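Local structure of malate dehydrogenase (Porphyromonas gingivalis, 3FI9) at residues A151-D154 with S155-L158; P240-V243 with S244-I248. The protein probably catalyses the NAD-dependent interconversion of malate and oxaloacetate. All coordinates share one frame; numbering follows the deposited sequence.

Contact 1 lies at the start of helix 153-166, just after strand 147-150 of the central sheet, and contact 2 occupies most of helix 238-251, so they follow one another along the chain. Both belong to the alpha/beta C-terminal domain, with centres 12 Å apart. They meet directly: Leu153 CD2 packs on Val243 CG2 at 3.9 Å. Each also touches the second subunit, contact 1 through His56 and contact 2 through Glu53, Cys57 and Phe59. The two helices thus join the dimer interface to the predicted active site: contact 1 carries the predicted substrate-binding Arg157, while contact 2 packs against Ile20 and Ile125, predicted to bind NAD.

Contact 1: A151-D154 with S155-L158; sequences AGLD and STRL
Arg157 N donates to Leu153 O over 2.9 Å, and Leu158 N reaches Asp154 O over 2.9 Å, while Thr156 N binds Gly152 O over 3.0 Å. These i to i+4 bonds make the first turn of helix 153-166. A water adds a second link: it donates to Ala151 O at 2.6 Å and is hydrogen-bonded to Ser155 OG, also at 2.6 Å. The same hydroxyl bonds Thr178 N, so a small polar side chain here ties the helix start to a neighbouring strand. Thr156 carries OG1 between its backbone N and carbonyl carbon (chi1 63°), beside Leu153 O, and that hydroxyl is hydrogen-bonded to His56 O of the second subunit.

In the malate dehydrogenase fold this helix follows the last parallel strand of the Rossmann sheet, and its first turn lies beside the predicted active site. Asp154 lies against His182, the predicted proton acceptor, and its OD2 accepts from Gly183 N; the arrangement is consistent with the aspartate–histidine pair characteristic of this superfamily.

Arg157, predicted to bind substrate, runs extended from CG to NE past Leu153 O. Leu153 lies against one face of its guanidinium, with CB 4.2 Å above the plane and CD1 3.8 Å from NH2. An apolar leucine suits that face, flanking the flat group without competing for its N-H donors. Leu158 packs on Trp214, Leu217 and Val221 of helix 211-222.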
ATOM      1  N   ALA A 151     -12.816 -13.730   1.248  1.00 16.13           N
ATOM      2  CA  ALA A 151     -13.435 -14.351   2.385  1.00 18.57           C
ATOM      3  C   ALA A 151     -12.416 -14.712   3.464  1.00 19.03           C
ATOM      4  O   ALA A 151     -12.787 -15.370   4.439  1.00 19.92           O
ATOM      5  CB  ALA A 151     -14.205 -15.612   1.950  1.00 19.04           C
ATOM      6  N   GLY A 152     -11.151 -14.300   3.294  1.00 18.11           N
ATOM      7  CA  GLY A 152     -10.046 -14.793   4.172  1.00 18.71           C
ATOM      8  C   GLY A 152      -9.848 -13.952   5.449  1.00 18.92           C
ATOM      9  O   GLY A 152      -9.132 -14.353   6.387  1.00 18.71           O
ATOM     10  N   LEU A 153     -10.423 -12.752   5.469  1.00 18.30           N
ATOM     11  CA  LEU A 153     -10.199 -11.836   6.615  1.00 18.13           C
ATOM     12  C   LEU A 153     -10.713 -12.402   7.927  1.00 17.30           C
ATOM     13  O   LEU A 153     -10.159 -12.080   8.969  1.00 16.47           O
ATOM     14  CB  LEU A 153     -10.769 -10.416   6.390  1.00 17.20           C
ATOM     15  CG  LEU A 153     -10.135  -9.557   5.271  1.00 21.00           C
ATOM     16  CD1 LEU A 153     -10.595  -8.074   5.360  1.00 19.74           C
ATOM     17  CD2 LEU A 153      -8.589  -9.598   5.263  1.00 19.43           C
ATOM     18  N   ASP A 154     -11.763 -13.214   7.897  1.00 16.38           N
ATOM     19  CA  ASP A 154     -12.238 -13.817   9.155  1.00 18.52           C
ATOM     20  C   ASP A 154     -11.128 -14.747   9.692  1.00 17.91           C
ATOM     21  O   ASP A 154     -10.884 -14.808  10.905  1.00 17.43           O
ATOM     22  CB  ASP A 154     -13.565 -14.604   8.956  1.00 18.59           C
ATOM     23  CG  ASP A 154     -14.830 -13.691   9.008  1.00 22.38           C
ATOM     24  OD1 ASP A 154     -14.736 -12.491   9.335  1.00 22.34           O
ATOM     25  OD2 ASP A 154     -15.939 -14.181   8.704  1.00 28.74           O
ATOM     26  N   SER A 155     -10.450 -15.441   8.779  1.00 15.56           N
ATOM     27  CA  SER A 155      -9.373 -16.346   9.170  1.00 15.27           C
ATOM     28  C   SER A 155      -8.089 -15.629   9.665  1.00 15.65           C
ATOM     29  O   SER A 155      -7.459 -16.076  10.630  1.00 14.55           O
ATOM     30  CB  SER A 155      -9.060 -17.329   8.038  1.00 16.90           C
ATOM     31  OG  SER A 155     -10.168 -18.196   7.772  1.00 15.86           O
ATOM     32  N   THR A 156      -7.713 -14.509   9.039  1.00 15.78           N
ATOM     33  CA  THR A 156      -6.502 -13.768   9.465  1.00 15.26           C
ATOM     34  C   THR A 156      -6.808 -13.034  10.758  1.00 14.41           C
ATOM     35  O   THR A 156      -5.941 -12.907  11.634  1.00 14.57           O
ATOM     36  CB  THR A 156      -6.000 -12.760   8.382  1.00 14.30           C
ATOM     37  OG1 THR A 156      -7.000 -11.741   8.136  1.00 15.04           O
ATOM     38  CG2 THR A 156      -5.711 -13.496   7.100  1.00 15.59           C
ATOM     39  N   ARG A 157      -8.053 -12.612  10.916  1.00 14.32           N
ATOM     40  CA  ARG A 157      -8.425 -11.936  12.152  1.00 14.53           C
ATOM     41  C   ARG A 157      -8.449 -12.982  13.287  1.00 14.44           C
ATOM     42  O   ARG A 157      -7.955 -12.745  14.380  1.00 15.36           O
ATOM     43  CB  ARG A 157      -9.762 -11.252  11.989  1.00 14.71           C
ATOM     44  CG  ARG A 157      -9.651 -10.006  11.114  1.00 14.67           C
ATOM     45  CD  ARG A 157     -11.060  -9.357  10.874  1.00 19.75           C
ATOM     46  NE  ARG A 157     -10.910  -8.183  10.023  1.00 18.40           N
ATOM     47  CZ  ARG A 157     -11.920  -7.586   9.385  1.00 21.55           C
ATOM     48  NH1 ARG A 157     -13.152  -8.044   9.501  1.00 23.12           N
ATOM     49  NH2 ARG A 157     -11.699  -6.519   8.631  1.00 21.39           N
ATOM     50  N   LEU A 158      -8.972 -14.160  13.011  1.00 14.53           N
ATOM     51  CA  LEU A 158      -8.905 -15.204  14.048  1.00 15.07           C
ATOM     52  C   LEU A 158      -7.454 -15.512  14.434  1.00 15.36           C
ATOM     53  O   LEU A 158      -7.129 -15.671  15.614  1.00 15.79           O
ATOM     54  CB  LEU A 158      -9.663 -16.458  13.625  1.00 14.32           C
ATOM     55  CG  LEU A 158      -9.650 -17.653  14.593  1.00 17.22           C
ATOM     56  CD1 LEU A 158     -10.372 -17.320  15.864  1.00 18.99           C
ATOM     57  CD2 LEU A 158     -10.368 -18.855  13.937  1.00 19.48           C
TER
HETATM   58  O   HOH W   1     -12.003 -16.895   6.451  1.00 18.05           O

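Contact 2: P240-V243 with S244-I248; sequences PSYV and SIEMI
Ser244 gives two hydrogens to one acceptor: its OG donates to Pro240 O over 2.7 Å, and its backbone N reaches the same oxygen over a longer 3.2 Å. With chi1 at -65°, OG swings back along the helix toward that carbonyl, so the buried hydroxyl's hydrogen is used within its own helix. The hydroxyl approaches 20° from the carbonyl plane, whereas the N-H comes from above it. The next three carbonyls, of Ser241, Tyr242 and Val243, accept from the amides of Ile245, Glu246 and Met247. Ser241 OG bonds Asn23 OD1, linking this helix to helix 19-30.

Helix 238-251 packs beside the Rossmann sheet: Pro240, Val243 and Ser244 touch Leu150, and Met247 reaches Thr148 and Ile123. The small Ser244 allows close approach to Ile125, predicted to bind NAD.

On another side, Glu246 lays its chain across the Tyr242 ring. CG makes a CH-pi contact over one face, 4.1 Å from the centroid, and the carboxylate plane is turned 32° from the ring. A water at the ring edge bridges the polar ends, lying 2.8 Å from Tyr242 OH and donating to Glu246 OE1 over 2.8 Å. Tyrosine suits this boundary, pairing an apolar ring that meets Phe59 of the second subunit with a hydroxyl for the water.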
ATOM      1  N   PRO A 240      -8.236  -5.727   3.147  1.00 15.10           N
ATOM      2  CA  PRO A 240      -9.008  -6.307   2.074  1.00 15.09           C
ATOM      3  C   PRO A 240      -8.284  -6.150   0.753  1.00 15.81           C
ATOM      4  O   PRO A 240      -8.404  -7.001  -0.094  1.00 16.20           O
ATOM      5  CB  PRO A 240     -10.306  -5.482   2.036  1.00 15.78           C
ATOM      6  CG  PRO A 240     -10.050  -4.272   2.858  1.00 15.78           C
ATOM      7  CD  PRO A 240      -8.929  -4.583   3.799  1.00 13.50           C
ATOM      8  N   SER A 241      -7.563  -5.054   0.592  1.00 15.06           N
ATOM      9  CA  SER A 241      -6.829  -4.798  -0.642  1.00 16.26           C
ATOM     10  C   SER A 241      -5.723  -5.812  -0.813  1.00 16.26           C
ATOM     11  O   SER A 241      -5.652  -6.548  -1.816  1.00 16.87           O
ATOM     12  CB  SER A 241      -6.213  -3.399  -0.611  1.00 15.34           C
ATOM     13  OG  SER A 241      -5.201  -3.341  -1.616  1.00 19.25           O
ATOM     14  N   TYR A 242      -4.827  -5.864   0.169  1.00 15.89           N
ATOM     15  CA  TYR A 242      -3.676  -6.740   0.051  1.00 15.71           C
ATOM     16  C   TYR A 242      -4.110  -8.214  -0.169  1.00 15.66           C
ATOM     17  O   TYR A 242      -3.594  -8.905  -1.041  1.00 12.05           O
ATOM     18  CB  TYR A 242      -2.793  -6.640   1.305  1.00 15.58           C
ATOM     19  CG  TYR A 242      -1.645  -7.581   1.241  1.00 18.95           C
ATOM     20  CD1 TYR A 242      -0.528  -7.302   0.449  1.00 17.44           C
ATOM     21  CD2 TYR A 242      -1.645  -8.733   2.002  1.00 18.83           C
ATOM     22  CE1 TYR A 242       0.564  -8.206   0.398  1.00 17.64           C
ATOM     23  CE2 TYR A 242      -0.600  -9.615   1.932  1.00 20.06           C
ATOM     24  CZ  TYR A 242       0.482  -9.356   1.128  1.00 18.05           C
ATOM     25  OH  TYR A 242       1.515 -10.269   1.150  1.00 23.89           O
ATOM     26  N   VAL A 243      -5.096  -8.672   0.593  1.00 15.46           N
ATOM     27  CA  VAL A 243      -5.468 -10.106   0.538  1.00 14.42           C
ATOM     28  C   VAL A 243      -6.091 -10.465  -0.842  1.00 15.49           C
ATOM     29  O   VAL A 243      -5.706 -11.464  -1.500  1.00 13.47           O
ATOM     30  CB  VAL A 243      -6.342 -10.511   1.758  1.00 13.59           C
ATOM     31  CG1 VAL A 243      -6.873 -11.956   1.593  1.00 14.59           C
ATOM     32  CG2 VAL A 243      -5.491 -10.349   3.078  1.00 11.96           C
ATOM     33  N   SER A 244      -6.979  -9.582  -1.306  1.00 15.16           N
ATOM     34  CA  SER A 244      -7.570  -9.708  -2.643  1.00 15.43           C
ATOM     35  C   SER A 244      -6.492  -9.760  -3.735  1.00 15.49           C
ATOM     36  O   SER A 244      -6.585 -10.528  -4.699  1.00 15.53           O
ATOM     37  CB  SER A 244      -8.509  -8.520  -2.892  1.00 14.33           C
ATOM     38  OG  SER A 244      -9.634  -8.560  -1.971  1.00 16.30           O
ATOM     39  N   ILE A 245      -5.511  -8.897  -3.617  1.00 15.29           N
ATOM     40  CA  ILE A 245      -4.477  -8.921  -4.666  1.00 15.89           C
ATOM     41  C   ILE A 245      -3.593 -10.171  -4.567  1.00 15.26           C
ATOM     42  O   ILE A 245      -3.118 -10.684  -5.606  1.00 14.47           O
ATOM     43  CB  ILE A 245      -3.653  -7.632  -4.755  1.00 15.04           C
ATOM     44  CG1 ILE A 245      -4.622  -6.416  -4.847  1.00 16.15           C
ATOM     45  CG2 ILE A 245      -2.672  -7.713  -5.990  1.00 15.15           C
ATOM     46  CD1 ILE A 245      -5.666  -6.415  -6.035  1.00 19.11           C
ATOM     47  N   GLU A 246      -3.367 -10.676  -3.352  1.00 14.33           N
ATOM     48  CA  GLU A 246      -2.687 -11.973  -3.258  1.00 14.31           C
ATOM     49  C   GLU A 246      -3.521 -13.001  -3.960  1.00 13.86           C
ATOM     50  O   GLU A 246      -2.956 -13.913  -4.591  1.00 13.56           O
ATOM     51  CB  GLU A 246      -2.539 -12.486  -1.818  1.00 13.30           C
ATOM     52  CG  GLU A 246      -1.562 -11.808  -0.947  1.00 19.82           C
ATOM     53  CD  GLU A 246      -1.507 -12.466   0.449  1.00 24.46           C
ATOM     54  OE1 GLU A 246      -0.458 -13.006   0.787  1.00 29.80           O
ATOM     55  OE2 GLU A 246      -2.496 -12.451   1.200  1.00 23.78           O
ATOM     56  N   MET A 247      -4.861 -12.919  -3.821  1.00 13.00           N
ATOM     57  CA  MET A 247      -5.727 -13.897  -4.552  1.00 13.62           C
ATOM     58  C   MET A 247      -5.533 -13.827  -6.077  1.00 14.32           C
ATOM     59  O   MET A 247      -5.383 -14.898  -6.726  1.00 14.73           O
ATOM     60  CB  MET A 247      -7.232 -13.730  -4.220  1.00 13.42           C
ATOM     61  CG  MET A 247      -7.541 -13.788  -2.699  1.00 13.59           C
ATOM     62  SD  MET A 247      -9.275 -13.428  -2.357  1.00  6.06           S
ATOM     63  CE  MET A 247     -10.124 -14.658  -3.288  1.00  9.48           C
ATOM     64  N   ILE A 248      -5.602 -12.627  -6.664  1.00 14.13           N
ATOM     65  CA  ILE A 248      -5.467 -12.529  -8.133  1.00 15.96           C
ATOM     66  C   ILE A 248      -4.029 -12.938  -8.581  1.00 16.65           C
ATOM     67  O   ILE A 248      -3.818 -13.561  -9.631  1.00 17.63           O
ATOM     68  CB  ILE A 248      -5.870 -11.130  -8.684  1.00 16.47           C
ATOM     69  CG1 ILE A 248      -6.345 -11.274 -10.138  1.00 16.21           C
ATOM     70  CG2 ILE A 248      -4.716 -10.063  -8.534  1.00 13.65           C
ATOM     71  CD1 ILE A 248      -7.667 -12.050 -10.283  1.00 17.58           C
TER
HETATM   72  O   HOH W   2       1.365 -12.528   2.814  1.00 40.01           O